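PDB 3H4X: phosphatidylinositol-specific phospholipase C1 from Streptomyces antibioticus, which belongs to the calcium-dependent phosphoinositide phospholipase C family and folds as a TIM-type beta/alpha barrel. Local coordinates for residues D155-P160 with F189-I194; L59-W64 with L126-K131; A231-H236 with P254-F259; S84-A89 with A105-D110. All blocks are in the same frame, centred on the assembly; numbering follows the deposited sequence.

Contact 1 of 4, residues D155-P160 with F189-I194; sequences DAVYGP and FLFELI
The ring of Phe191 is met at its edge, near the ring plane, by Val157, whose CG2 lies 4.2 Å from CE2. The rings of Phe189 and Tyr158 take slanting approaches instead: Ala156 CB reaches Phe189 CD2, and Leu190 CD2 comes to 3.9 Å from Tyr158 CD2. This is an isolated beta bridge, Val157 opposite Phe189, by which the loop after helix 142-153 is pinned to the start of barrel strand 189-195. Two nearly straight backbone bonds make it, Phe189 N to Ala156 O (2.8 Å) and Tyr158 N to Phe189 O (2.9 Å), and Val157 CA adds a CH...O contact to the second carbonyl. Tyr158 and Leu190 run side by side in the same direction; with CG anti to the backbone N (chi1 -172°), Tyr158 sets its ring beside the leucine and continues onto Pro180 and Leu185. On the helix side, Met111 of helix 104-117 packs on both Phe189 and Phe191, while His115 touches Ala156. Where the direct bonding stops, one water takes over, giving a hydrogen to Tyr158 O and accepting one from Phe191 N, both at 2.8 Å.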
loop_
_atom_site.group_PDB
_atom_site.type_symbol
_atom_site.label_atom_id
_atom_site.label_comp_id
_atom_site.label_asym_id
_atom_site.label_seq_id
_atom_site.Cartn_x
_atom_site.Cartn_y
_atom_site.Cartn_z
ATOM N N ASP A 155 7.315 15.074 -6.657
ATOM C CA ASP A 155 8.445 14.805 -5.773
ATOM C C ASP A 155 8.058 14.239 -4.411
ATOM O O ASP A 155 8.928 13.860 -3.627
ATOM C CB ASP A 155 9.293 16.076 -5.591
ATOM C CG ASP A 155 8.577 17.161 -4.795
ATOM O OD1 ASP A 155 7.400 16.973 -4.420
ATOM O OD2 ASP A 155 9.202 18.215 -4.541
ATOM N N ALA A 156 6.764 14.183 -4.125
ATOM C CA ALA A 156 6.301 13.665 -2.845
ATOM C C ALA A 156 6.336 12.137 -2.777
ATOM O O ALA A 156 6.159 11.563 -1.707
ATOM C CB ALA A 156 4.904 14.174 -2.545
ATOM N N VAL A 157 6.567 11.484 -3.911
ATOM C CA VAL A 157 6.570 10.025 -3.961
ATOM C C VAL A 157 7.965 9.451 -3.747
ATOM O O VAL A 157 8.940 9.939 -4.318
ATOM C CB VAL A 157 6.019 9.517 -5.306
ATOM C CG1 VAL A 157 6.009 7.991 -5.343
ATOM C CG2 VAL A 157 4.629 10.070 -5.542
ATOM N N TYR A 158 8.055 8.420 -2.914
ATOM C CA TYR A 158 9.267 7.624 -2.813
ATOM C C TYR A 158 8.954 6.297 -3.486
ATOM O O TYR A 158 8.136 5.524 -2.992
ATOM C CB TYR A 158 9.660 7.407 -1.354
ATOM C CG TYR A 158 11.016 6.753 -1.189
ATOM C CD1 TYR A 158 12.183 7.511 -1.183
ATOM C CD2 TYR A 158 11.133 5.379 -1.041
ATOM C CE1 TYR A 158 13.428 6.915 -1.029
ATOM C CE2 TYR A 158 12.371 4.776 -0.892
ATOM C CZ TYR A 158 13.516 5.548 -0.888
ATOM O OH TYR A 158 14.743 4.941 -0.738
ATOM N N GLY A 159 9.590 6.052 -4.625
ATOM C CA GLY A 159 9.263 4.904 -5.467
ATOM C C GLY A 159 10.438 3.966 -5.673
ATOM O O GLY A 159 11.513 4.176 -5.113
ATOM N N PRO A 160 10.241 2.912 -6.479
ATOM C CA PRO A 160 11.283 1.919 -6.715
ATOM C C PRO A 160 12.585 2.511 -7.232
ATOM O O PRO A 160 13.655 2.009 -6.893
ATOM C CB PRO A 160 10.660 1.008 -7.774
ATOM C CG PRO A 160 9.211 1.084 -7.500
ATOM C CD PRO A 160 8.960 2.511 -7.082
ATOM N N PHE A 189 4.939 10.001 0.254
ATOM C CA PHE A 189 3.972 8.940 0.041
ATOM C C PHE A 189 4.670 7.787 -0.648
ATOM O O PHE A 189 5.541 7.987 -1.502
ATOM C CB PHE A 189 2.838 9.406 -0.871
ATOM C CG PHE A 189 1.976 10.479 -0.276
ATOM C CD1 PHE A 189 1.148 10.214 0.803
ATOM C CD2 PHE A 189 1.973 11.752 -0.815
ATOM C CE1 PHE A 189 0.348 11.213 1.342
ATOM C CE2 PHE A 189 1.174 12.748 -0.282
ATOM C CZ PHE A 189 0.363 12.477 0.797
ATOM N N LEU A 190 4.265 6.578 -0.288
ATOM C CA LEU A 190 4.684 5.385 -0.994
ATOM C C LEU A 190 3.427 4.665 -1.453
ATOM O O LEU A 190 2.351 4.858 -0.880
ATOM C CB LEU A 190 5.527 4.484 -0.090
ATOM C CG LEU A 190 6.841 5.099 0.412
ATOM C CD1 LEU A 190 6.633 5.917 1.683
ATOM C CD2 LEU A 190 7.889 4.029 0.650
ATOM N N PHE A 191 3.563 3.843 -2.486
ATOM C CA PHE A 191 2.440 3.080 -3.004
ATOM C C PHE A 191 2.786 1.602 -3.056
ATOM O O PHE A 191 3.889 1.232 -3.461
ATOM C CB PHE A 191 2.063 3.557 -4.410
ATOM C CG PHE A 191 1.430 4.913 -4.438
ATOM C CD1 PHE A 191 0.054 5.047 -4.443
ATOM C CD2 PHE A 191 2.208 6.057 -4.454
ATOM C CE1 PHE A 191 -0.538 6.292 -4.453
ATOM C CE2 PHE A 191 1.620 7.306 -4.467
ATOM C CZ PHE A 191 0.244 7.421 -4.468
ATOM N N GLU A 192 1.833 0.771 -2.646
ATOM C CA GLU A 192 1.911 -0.684 -2.752
ATOM C C GLU A 192 0.778 -1.144 -3.663
ATOM O O GLU A 192 -0.339 -0.644 -3.553
ATOM C CB GLU A 192 1.726 -1.323 -1.369
ATOM C CG GLU A 192 1.564 -2.842 -1.399
ATOM C CD GLU A 192 0.933 -3.423 -0.137
ATOM O OE1 GLU A 192 0.607 -2.670 0.810
ATOM O OE2 GLU A 192 0.753 -4.662 -0.105
ATOM N N LEU A 193 1.057 -2.081 -4.564
ATOM C CA LEU A 193 0.020 -2.661 -5.412
ATOM C C LEU A 193 -0.185 -4.136 -5.091
ATOM O O LEU A 193 0.787 -4.888 -4.997
ATOM C CB LEU A 193 0.426 -2.555 -6.884
ATOM C CG LEU A 193 0.267 -1.190 -7.549
ATOM C CD1 LEU A 193 1.115 -1.087 -8.808
ATOM C CD2 LEU A 193 -1.198 -0.929 -7.875
ATOM N N ILE A 194 -1.440 -4.555 -4.935
ATOM C CA ILE A 194 -1.767 -5.982 -4.914
ATOM C C ILE A 194 -2.835 -6.295 -5.950
ATOM O O ILE A 194 -3.619 -5.419 -6.334
ATOM C CB ILE A 194 -2.246 -6.493 -3.528
ATOM C CG1 ILE A 194 -3.521 -5.777 -3.070
ATOM C CG2 ILE A 194 -1.135 -6.389 -2.495
ATOM C CD1 ILE A 194 -4.277 -6.533 -1.986
HETATM O O HOH W 1 5.958 4.086 -3.954
#

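Contact 2 of 4, residues L59-W64 with L126-K131; sequences LELDLW and LKIEMK. With EOH (ethanol), chain T.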
loop_
_atom_site.group_PDB
_atom_site.type_symbol
_atom_site.label_atom_id
_atom_site.label_comp_id
_atom_site.label_asym_id
_atom_site.label_seq_id
_atom_site.Cartn_x
_atom_site.Cartn_y
_atom_site.Cartn_z
ATOM N N LEU A 59 -2.994 3.420 4.330
ATOM C CA LEU A 59 -4.387 3.634 3.968
ATOM C C LEU A 59 -4.648 2.838 2.712
ATOM O O LEU A 59 -3.907 2.954 1.735
ATOM C CB LEU A 59 -4.657 5.115 3.702
ATOM C CG LEU A 59 -4.399 6.060 4.874
ATOM C CD1 LEU A 59 -4.540 7.499 4.417
ATOM C CD2 LEU A 59 -5.326 5.768 6.044
ATOM N N GLU A 60 -5.701 2.031 2.723
ATOM C CA GLU A 60 -5.963 1.149 1.599
ATOM C C GLU A 60 -7.083 1.671 0.705
ATOM O O GLU A 60 -8.106 2.169 1.190
ATOM C CB GLU A 60 -6.268 -0.248 2.112
ATOM C CG GLU A 60 -6.366 -1.304 1.040
ATOM C CD GLU A 60 -6.637 -2.665 1.629
ATOM O OE1 GLU A 60 -6.720 -2.766 2.874
ATOM O OE2 GLU A 60 -6.768 -3.632 0.856
ATOM N N LEU A 61 -6.858 1.548 -0.602
ATOM C CA LEU A 61 -7.773 2.011 -1.643
ATOM C C LEU A 61 -8.068 0.883 -2.617
ATOM O O LEU A 61 -7.158 0.143 -3.002
ATOM C CB LEU A 61 -7.127 3.138 -2.449
ATOM C CG LEU A 61 -6.701 4.407 -1.726
ATOM C CD1 LEU A 61 -6.062 5.383 -2.696
ATOM C CD2 LEU A 61 -7.895 5.039 -1.041
ATOM N N ASP A 62 -9.327 0.777 -3.038
ATOM C CA ASP A 62 -9.747 -0.184 -4.061
ATOM C C ASP A 62 -9.994 0.551 -5.374
ATOM O O ASP A 62 -10.840 1.449 -5.429
ATOM C CB ASP A 62 -11.030 -0.900 -3.632
ATOM C CG ASP A 62 -10.825 -1.824 -2.446
ATOM O OD1 ASP A 62 -9.723 -2.393 -2.301
ATOM O OD2 ASP A 62 -11.774 -1.994 -1.657
ATOM N N LEU A 63 -9.256 0.177 -6.418
ATOM C CA LEU A 63 -9.365 0.813 -7.731
ATOM C C LEU A 63 -9.857 -0.161 -8.781
ATOM O O LEU A 63 -9.565 -1.356 -8.732
ATOM C CB LEU A 63 -8.017 1.356 -8.199
ATOM C CG LEU A 63 -7.382 2.478 -7.391
ATOM C CD1 LEU A 63 -6.154 2.997 -8.125
ATOM C CD2 LEU A 63 -8.372 3.602 -7.114
ATOM N N TRP A 64 -10.573 0.377 -9.759
ATOM C CA TRP A 64 -11.075 -0.404 -10.882
ATOM C C TRP A 64 -10.589 0.208 -12.189
ATOM O O TRP A 64 -10.792 1.402 -12.429
ATOM C CB TRP A 64 -12.602 -0.440 -10.870
ATOM C CG TRP A 64 -13.183 -0.998 -9.615
ATOM C CD1 TRP A 64 -13.245 -0.389 -8.393
ATOM C CD2 TRP A 64 -13.805 -2.277 -9.458
ATOM N NE1 TRP A 64 -13.858 -1.217 -7.483
ATOM C CE2 TRP A 64 -14.214 -2.381 -8.113
ATOM C CE3 TRP A 64 -14.054 -3.346 -10.324
ATOM C CZ2 TRP A 64 -14.860 -3.510 -7.616
ATOM C CZ3 TRP A 64 -14.697 -4.463 -9.827
ATOM C CH2 TRP A 64 -15.091 -4.538 -8.487
ATOM N N LEU A 126 0.119 4.198 0.643
ATOM C CA LEU A 126 -1.175 3.957 0.021
ATOM C C LEU A 126 -1.150 2.567 -0.569
ATOM O O LEU A 126 -0.425 2.302 -1.539
ATOM C CB LEU A 126 -1.447 4.956 -1.098
ATOM C CG LEU A 126 -1.689 6.399 -0.682
ATOM C CD1 LEU A 126 -2.614 6.463 0.519
ATOM C CD2 LEU A 126 -0.361 7.058 -0.374
ATOM N N LYS A 127 -1.922 1.672 0.026
ATOM C CA LYS A 127 -2.031 0.329 -0.486
ATOM C C LYS A 127 -3.174 0.301 -1.473
ATOM O O LYS A 127 -4.312 0.618 -1.129
ATOM C CB LYS A 127 -2.291 -0.652 0.647
ATOM C CG LYS A 127 -2.623 -2.049 0.171
ATOM C CD LYS A 127 -2.813 -2.988 1.335
ATOM C CE LYS A 127 -3.467 -4.277 0.888
ATOM N NZ LYS A 127 -3.537 -5.265 1.999
ATOM N N ILE A 128 -2.859 -0.074 -2.703
ATOM C CA ILE A 128 -3.840 -0.084 -3.764
ATOM C C ILE A 128 -4.141 -1.517 -4.156
ATOM O O ILE A 128 -3.250 -2.244 -4.613
ATOM C CB ILE A 128 -3.296 0.637 -5.002
ATOM C CG1 ILE A 128 -2.747 2.021 -4.631
ATOM C CG2 ILE A 128 -4.342 0.655 -6.112
ATOM C CD1 ILE A 128 -3.760 2.959 -4.067
ATOM N N GLU A 129 -5.389 -1.933 -3.970
ATOM C CA GLU A 129 -5.838 -3.184 -4.553
ATOM C C GLU A 129 -6.458 -2.873 -5.902
ATOM O O GLU A 129 -7.451 -2.140 -5.989
ATOM C CB GLU A 129 -6.850 -3.902 -3.657
ATOM C CG GLU A 129 -7.366 -5.192 -4.296
ATOM C CD GLU A 129 -8.351 -5.966 -3.434
ATOM O OE1 GLU A 129 -8.231 -5.935 -2.192
ATOM O OE2 GLU A 129 -9.240 -6.634 -4.008
ATOM N N MET A 130 -5.862 -3.416 -6.958
ATOM C CA MET A 130 -6.402 -3.260 -8.299
ATOM C C MET A 130 -7.473 -4.329 -8.464
ATOM O O MET A 130 -7.186 -5.457 -8.881
ATOM C CB MET A 130 -5.296 -3.429 -9.340
ATOM C CG MET A 130 -4.159 -2.428 -9.217
ATOM S SD MET A 130 -4.691 -0.714 -9.381
ATOM C CE MET A 130 -5.897 -0.900 -10.689
ATOM N N LYS A 131 -8.704 -3.978 -8.099
ATOM C CA LYS A 131 -9.795 -4.949 -7.992
ATOM C C LYS A 131 -9.879 -5.857 -9.206
ATOM O O LYS A 131 -10.016 -7.082 -9.082
ATOM C CB LYS A 131 -11.135 -4.229 -7.802
ATOM C CG LYS A 131 -11.280 -3.468 -6.499
ATOM C CD LYS A 131 -11.067 -4.342 -5.286
ATOM C CE LYS A 131 -12.102 -5.436 -5.197
ATOM N NZ LYS A 131 -12.012 -6.130 -3.878
HETATM C C1 EOH T . -5.338 -7.750 1.150
HETATM C C2 EOH T . -6.323 -8.872 0.832
HETATM O O EOH T . -5.954 -6.626 1.745
HETATM O O HOH W 2 -13.361 -4.214 -2.440
HETATM O O HOH W 3 -10.483 -4.922 -1.191
#
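Leu61 CD1 touches Ile128 CD1 at 3.6 Å, the two side chains running alongside each other, and Leu63 CD1 reaches Ile128 CG2 at the same distance. Leu59 with Leu126 and Leu63 with the bent end of Met130 extend this apolar layer, which is backed by helices 104-117 and 48-52. Between the strands, a regular parallel ladder of five backbone bonds runs from Lys127 N–Leu59 O to Lys131 N–Leu63 O. At the C-terminal end Lys131 lays its aliphatic part over one face of Trp64: CB stands 3.6 Å from the centroid of the six-membered ring, 11° off the normal, a CH-pi contact. The face carrying Glu60, Asp62, Lys127 and Glu129, toward the barrel interior, is polar. Lys131 NZ pairs with Glu129 OE2 (2.8 Å), approaching from above the carboxylate plane, and waters connect it to Asp62, which also bonds to Tyr40. The extended Lys127 runs alongside Glu60; its NZ bonds to the ethanol O (2.8 Å) and forms a salt bridge with Asp260, whereas that from Lys127 NZ to Glu60 OE2 is long (3.8 Å). Asp62 OD1 and Glu129 OE1 approach to 3.8 Å, so the lysines and shared waters probably offset repulsion among clustered carboxylates.

Contact 3 of 4, residues A231-H236 with P254-F259; sequences AFPAVH and PWFVVF
Phe256 is crossed at about a right angle by two side chains of strand 232-236, Val235 and Pro233. Val235 CG2 sits 3.5 Å from Phe256 CD1, Pro233 CB lies 3.8 Å from CE1, and Pro233 O also lies obliquely near Phe256 CD1. CG2 of Val235 is anti to its carbonyl carbon, beside the backbone N, which points this methyl at Phe256, while CB meets Phe259 CD1 at 3.7 Å. On the other face of the sheet from Val235 and Phe259, Ala234 CB rests on Val258 CG1. Phe232 is slanted against Val257, CD1 to CG2, and its CB packs on Val258 CG2. The backbones are joined by Val235 N to Val258 O (2.9 Å), with the donor tilted 23° from the carbonyl plane. Before that point they diverge, and a water in the plane of the Phe232 ring, at its edge, bridges them: it donates to Pro233 O (2.8 Å) and Trp255 O and accepts from Val257 N (2.9 Å), satisfying three buried backbone groups. Tyr247 stacks on Phe256, and helix 209-222 packs on Pro233 and Phe256. Strand 258-262 thus starts beside the later part of its parallel neighbour 232-236, as adjacent staves of the beta/alpha barrel, though the stretch linking them contains no alpha-helix.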
loop_
_atom_site.group_PDB
_atom_site.type_symbol
_atom_site.label_atom_id
_atom_site.label_comp_id
_atom_site.label_asym_id
_atom_site.label_seq_id
_atom_site.Cartn_x
_atom_site.Cartn_y
_atom_site.Cartn_z
ATOM N N ALA A 231 5.358 2.905 -7.776
ATOM C CA ALA A 231 4.759 1.961 -6.834
ATOM C C ALA A 231 5.564 0.681 -6.681
ATOM O O ALA A 231 6.294 0.275 -7.589
ATOM C CB ALA A 231 3.337 1.630 -7.262
ATOM N N PHE A 232 5.404 0.043 -5.527
ATOM C CA PHE A 232 6.020 -1.241 -5.245
ATOM C C PHE A 232 4.982 -2.352 -5.360
ATOM O O PHE A 232 4.010 -2.374 -4.609
ATOM C CB PHE A 232 6.583 -1.232 -3.828
ATOM C CG PHE A 232 7.732 -0.290 -3.644
ATOM C CD1 PHE A 232 9.031 -0.732 -3.824
ATOM C CD2 PHE A 232 7.522 1.035 -3.293
ATOM C CE1 PHE A 232 10.100 0.123 -3.660
ATOM C CE2 PHE A 232 8.590 1.899 -3.129
ATOM C CZ PHE A 232 9.880 1.440 -3.309
ATOM N N PRO A 233 5.176 -3.278 -6.306
ATOM C CA PRO A 233 4.257 -4.406 -6.375
ATOM C C PRO A 233 4.548 -5.355 -5.218
ATOM O O PRO A 233 5.712 -5.582 -4.872
ATOM C CB PRO A 233 4.614 -5.063 -7.709
ATOM C CG PRO A 233 6.047 -4.735 -7.904
ATOM C CD PRO A 233 6.233 -3.356 -7.328
ATOM N N ALA A 234 3.493 -5.891 -4.616
ATOM C CA ALA A 234 3.634 -6.805 -3.499
ATOM C C ALA A 234 3.244 -8.220 -3.900
ATOM O O ALA A 234 2.426 -8.424 -4.801
ATOM C CB ALA A 234 2.771 -6.342 -2.337
ATOM N N VAL A 235 3.836 -9.198 -3.221
ATOM C CA VAL A 235 3.419 -10.589 -3.358
ATOM C C VAL A 235 2.305 -10.832 -2.347
ATOM O O VAL A 235 2.523 -10.800 -1.134
ATOM C CB VAL A 235 4.576 -11.567 -3.126
ATOM C CG1 VAL A 235 4.142 -12.980 -3.495
ATOM C CG2 VAL A 235 5.791 -11.141 -3.937
ATOM N N HIS A 236 1.106 -11.064 -2.862
ATOM C CA HIS A 236 -0.098 -11.111 -2.050
ATOM C C HIS A 236 -0.484 -12.554 -1.773
ATOM O O HIS A 236 -0.583 -13.366 -2.695
ATOM C CB HIS A 236 -1.203 -10.373 -2.802
ATOM C CG HIS A 236 -2.535 -10.370 -2.121
ATOM N ND1 HIS A 236 -2.732 -9.927 -0.830
ATOM C CD2 HIS A 236 -3.757 -10.703 -2.595
ATOM C CE1 HIS A 236 -4.017 -10.016 -0.530
ATOM N NE2 HIS A 236 -4.659 -10.486 -1.583
ATOM N N PRO A 254 13.152 -10.192 -8.386
ATOM C CA PRO A 254 13.839 -9.165 -7.592
ATOM C C PRO A 254 13.181 -7.786 -7.633
ATOM O O PRO A 254 13.726 -6.830 -7.078
ATOM C CB PRO A 254 15.240 -9.116 -8.207
ATOM C CG PRO A 254 15.060 -9.608 -9.588
ATOM C CD PRO A 254 13.952 -10.625 -9.547
ATOM N N TRP A 255 12.014 -7.686 -8.262
ATOM C CA TRP A 255 11.257 -6.439 -8.267
ATOM C C TRP A 255 10.170 -6.428 -7.199
ATOM O O TRP A 255 9.465 -5.434 -7.044
ATOM C CB TRP A 255 10.735 -6.131 -9.680
ATOM C CG TRP A 255 11.897 -5.847 -10.563
ATOM C CD1 TRP A 255 12.419 -6.654 -11.527
ATOM C CD2 TRP A 255 12.753 -4.706 -10.486
ATOM N NE1 TRP A 255 13.534 -6.069 -12.080
ATOM C CE2 TRP A 255 13.759 -4.870 -11.455
ATOM C CE3 TRP A 255 12.752 -3.550 -9.700
ATOM C CZ2 TRP A 255 14.759 -3.918 -11.662
ATOM C CZ3 TRP A 255 13.749 -2.609 -9.901
ATOM C CH2 TRP A 255 14.738 -2.800 -10.877
ATOM N N PHE A 256 10.082 -7.524 -6.443
ATOM C CA PHE A 256 9.168 -7.644 -5.308
ATOM C C PHE A 256 9.939 -7.541 -3.993
ATOM O O PHE A 256 10.720 -8.435 -3.652
ATOM C CB PHE A 256 8.457 -8.994 -5.339
ATOM C CG PHE A 256 7.487 -9.160 -6.473
ATOM C CD1 PHE A 256 6.208 -8.630 -6.394
ATOM C CD2 PHE A 256 7.840 -9.877 -7.603
ATOM C CE1 PHE A 256 5.305 -8.801 -7.427
ATOM C CE2 PHE A 256 6.940 -10.051 -8.638
ATOM C CZ PHE A 256 5.670 -9.511 -8.549
ATOM N N VAL A 257 9.707 -6.464 -3.250
ATOM C CA VAL A 257 10.326 -6.306 -1.935
ATOM C C VAL A 257 9.275 -6.019 -0.865
ATOM O O VAL A 257 9.599 -5.622 0.259
ATOM C CB VAL A 257 11.420 -5.218 -1.934
ATOM C CG1 VAL A 257 12.551 -5.610 -2.878
ATOM C CG2 VAL A 257 10.844 -3.859 -2.324
ATOM N N VAL A 258 8.013 -6.228 -1.238
ATOM C CA VAL A 258 6.865 -6.029 -0.365
ATOM C C VAL A 258 6.000 -7.282 -0.438
ATOM O O VAL A 258 5.820 -7.859 -1.512
ATOM C CB VAL A 258 6.047 -4.786 -0.786
ATOM C CG1 VAL A 258 4.882 -4.547 0.175
ATOM C CG2 VAL A 258 6.955 -3.566 -0.865
ATOM N N PHE A 259 5.486 -7.695 0.714
ATOM C CA PHE A 259 4.714 -8.923 0.851
ATOM C C PHE A 259 3.504 -8.597 1.699
ATOM O O PHE A 259 3.593 -7.802 2.632
ATOM C CB PHE A 259 5.575 -10.001 1.502
ATOM C CG PHE A 259 6.798 -10.325 0.711
ATOM C CD1 PHE A 259 6.807 -11.400 -0.163
ATOM C CD2 PHE A 259 7.928 -9.529 0.798
ATOM C CE1 PHE A 259 7.929 -11.680 -0.919
ATOM C CE2 PHE A 259 9.055 -9.807 0.050
ATOM C CZ PHE A 259 9.056 -10.889 -0.806
HETATM O O HOH W 4 8.219 -4.427 -4.659
#

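Contact 4 of 4, residues S84-A89 with A105-D110; sequences SNCEGA and AGCLSD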
loop_
_atom_site.group_PDB
_atom_site.type_symbol
_atom_site.label_atom_id
_atom_site.label_comp_id
_atom_site.label_asym_id
_atom_site.label_seq_id
_atom_site.Cartn_x
_atom_site.Cartn_y
_atom_site.Cartn_z
ATOM N N SER A 84 -16.878 6.837 -2.677
ATOM C CA SER A 84 -15.652 7.178 -1.982
ATOM C C SER A 84 -15.819 8.460 -1.194
ATOM O O SER A 84 -16.775 9.217 -1.403
ATOM C CB SER A 84 -14.524 7.381 -2.993
ATOM O OG SER A 84 -14.646 8.654 -3.609
ATOM N N ASN A 85 -14.865 8.706 -0.303
ATOM C CA ASN A 85 -14.830 9.937 0.472
ATOM C C ASN A 85 -13.877 10.973 -0.123
ATOM O O ASN A 85 -13.557 11.977 0.513
ATOM C CB ASN A 85 -14.468 9.642 1.926
ATOM C CG ASN A 85 -13.142 8.925 2.067
ATOM O OD1 ASN A 85 -12.348 8.866 1.127
ATOM N ND2 ASN A 85 -12.893 8.376 3.248
ATOM N N CYS A 86 -13.438 10.735 -1.352
ATOM C CA CYS A 86 -12.497 11.631 -2.020
ATOM C C CYS A 86 -13.232 12.810 -2.656
ATOM O O CYS A 86 -14.317 12.633 -3.214
ATOM C CB CYS A 86 -11.698 10.856 -3.067
ATOM S SG CYS A 86 -10.910 9.372 -2.393
ATOM N N GLU A 87 -12.645 14.006 -2.572
ATOM C CA GLU A 87 -13.310 15.231 -3.042
ATOM C C GLU A 87 -12.669 15.879 -4.257
ATOM O O GLU A 87 -13.285 16.732 -4.895
ATOM C CB GLU A 87 -13.311 16.332 -1.983
ATOM C CG GLU A 87 -13.594 15.984 -0.561
ATOM C CD GLU A 87 -13.236 17.163 0.339
ATOM O OE1 GLU A 87 -12.285 17.046 1.139
ATOM O OE2 GLU A 87 -13.872 18.236 0.211
ATOM N N GLY A 88 -11.415 15.551 -4.541
ATOM C CA GLY A 88 -10.679 16.270 -5.576
ATOM C C GLY A 88 -10.430 17.726 -5.210
ATOM O O GLY A 88 -10.571 18.620 -6.048
ATOM N N ALA A 89 -10.065 17.970 -3.956
ATOM C CA ALA A 89 -9.764 19.324 -3.497
ATOM C C ALA A 89 -8.613 19.927 -4.293
ATOM O O ALA A 89 -7.609 19.264 -4.539
ATOM C CB ALA A 89 -9.426 19.315 -2.017
ATOM N N ALA A 105 -7.972 10.024 -9.491
ATOM C CA ALA A 105 -7.385 11.346 -9.673
ATOM C C ALA A 105 -7.843 12.306 -8.573
ATOM O O ALA A 105 -7.063 13.136 -8.101
ATOM C CB ALA A 105 -7.712 11.902 -11.054
ATOM N N GLY A 106 -9.106 12.194 -8.167
ATOM C CA GLY A 106 -9.632 13.018 -7.084
ATOM C C GLY A 106 -8.978 12.702 -5.750
ATOM O O GLY A 106 -8.664 13.601 -4.968
ATOM N N CYS A 107 -8.774 11.417 -5.486
ATOM C CA CYS A 107 -8.071 10.995 -4.285
ATOM C C CYS A 107 -6.660 11.580 -4.249
ATOM O O CYS A 107 -6.217 12.121 -3.235
ATOM C CB CYS A 107 -8.006 9.471 -4.235
ATOM S SG CYS A 107 -7.130 8.826 -2.812
ATOM N N LEU A 108 -5.951 11.457 -5.364
ATOM C CA LEU A 108 -4.597 11.977 -5.469
ATOM C C LEU A 108 -4.560 13.488 -5.269
ATOM O O LEU A 108 -3.625 14.018 -4.668
ATOM C CB LEU A 108 -3.984 11.589 -6.815
ATOM C CG LEU A 108 -3.705 10.098 -7.012
ATOM C CD1 LEU A 108 -3.413 9.823 -8.479
ATOM C CD2 LEU A 108 -2.561 9.627 -6.120
ATOM N N SER A 109 -5.575 14.182 -5.772
ATOM C CA SER A 109 -5.680 15.616 -5.539
ATOM C C SER A 109 -5.831 15.919 -4.048
ATOM O O SER A 109 -5.190 16.835 -3.529
ATOM C CB SER A 109 -6.847 16.214 -6.326
ATOM O OG SER A 109 -6.602 16.162 -7.718
ATOM N N ASP A 110 -6.673 15.157 -3.355
ATOM C CA ASP A 110 -6.829 15.345 -1.914
ATOM C C ASP A 110 -5.490 15.139 -1.215
ATOM O O ASP A 110 -5.117 15.902 -0.316
ATOM C CB ASP A 110 -7.850 14.364 -1.326
ATOM C CG ASP A 110 -9.284 14.706 -1.688
ATOM O OD1 ASP A 110 -9.504 15.662 -2.461
ATOM O OD2 ASP A 110 -10.193 14.004 -1.191
HETATM O O HOH W 5 -10.768 14.787 1.429
HETATM O O HOH W 6 -4.912 19.088 -5.016
#
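Hydrogen bonds dominate: the carboxylate of Asp110, on helix 104-117, holds the turn of loop 84-89. Its OD2 accepts from Glu87 N (2.8 Å) on the syn side, 20° out of the carboxylate plane, and OD1 accepts from Ala89 N (2.8 Å). With CG anti to the carbonyl carbon (chi1 -73°), Asp110 turns both oxygens onto the loop backbone, and the two-point grip fixes the rotation of the group. A weak bond joins Gly88 N to Gly106 O. Water-mediated links add to these: one water donates to Glu87 OE1 and Asp110 OD2, which lie 4.4 Å apart, and another donates to Ala89 O and Ser109 O. Glu87 is further held by the backbone amides of Arg96, Thr97 and Lys98. Packing is close where neither residue has a side chain, Gly88 CA standing 3.7 Å from Gly106 CA. Cys86 SG touches Cys107 CB at 3.4 Å; its distance of 3.8 Å from Cys107 SG is too long for a disulfide. Within the loop, Ser84 OG accepts from Cys86 N, an ST turn. Phe48 of helix 48-52 packs against Cys86, Cys107 and Asp110, while Leu108 of helix 104-117 faces helix 142-153.

How the contacts relate
Contacts 2, 1 and 3 follow one another round the barrel, on the parallel strands 58-64, 124-130, 189-195, 232-236 and 258-262. Strand 189-195 joins them: the centres of contacts 1 and 2 lie about 13 Å apart and those of contacts 1 and 3 about 12 Å. Lys127 of contact 2 and Glu192 of contact 1 both approach Asp260 in the barrel interior. Contact 4, nested in the chain loop closed by contact 2, lies outside the sheet, reaching contact 2 through Leu61 CD1 to Cys107 SG (3.6 Å) and contact 1 through Phe191 against Leu108. Its loop adjoins an acetyl-group pocket, with Ser84 bonded to Asp101 and Asn85 touching Lys42. Contacts 3 and 4 are about 26 Å apart between centres.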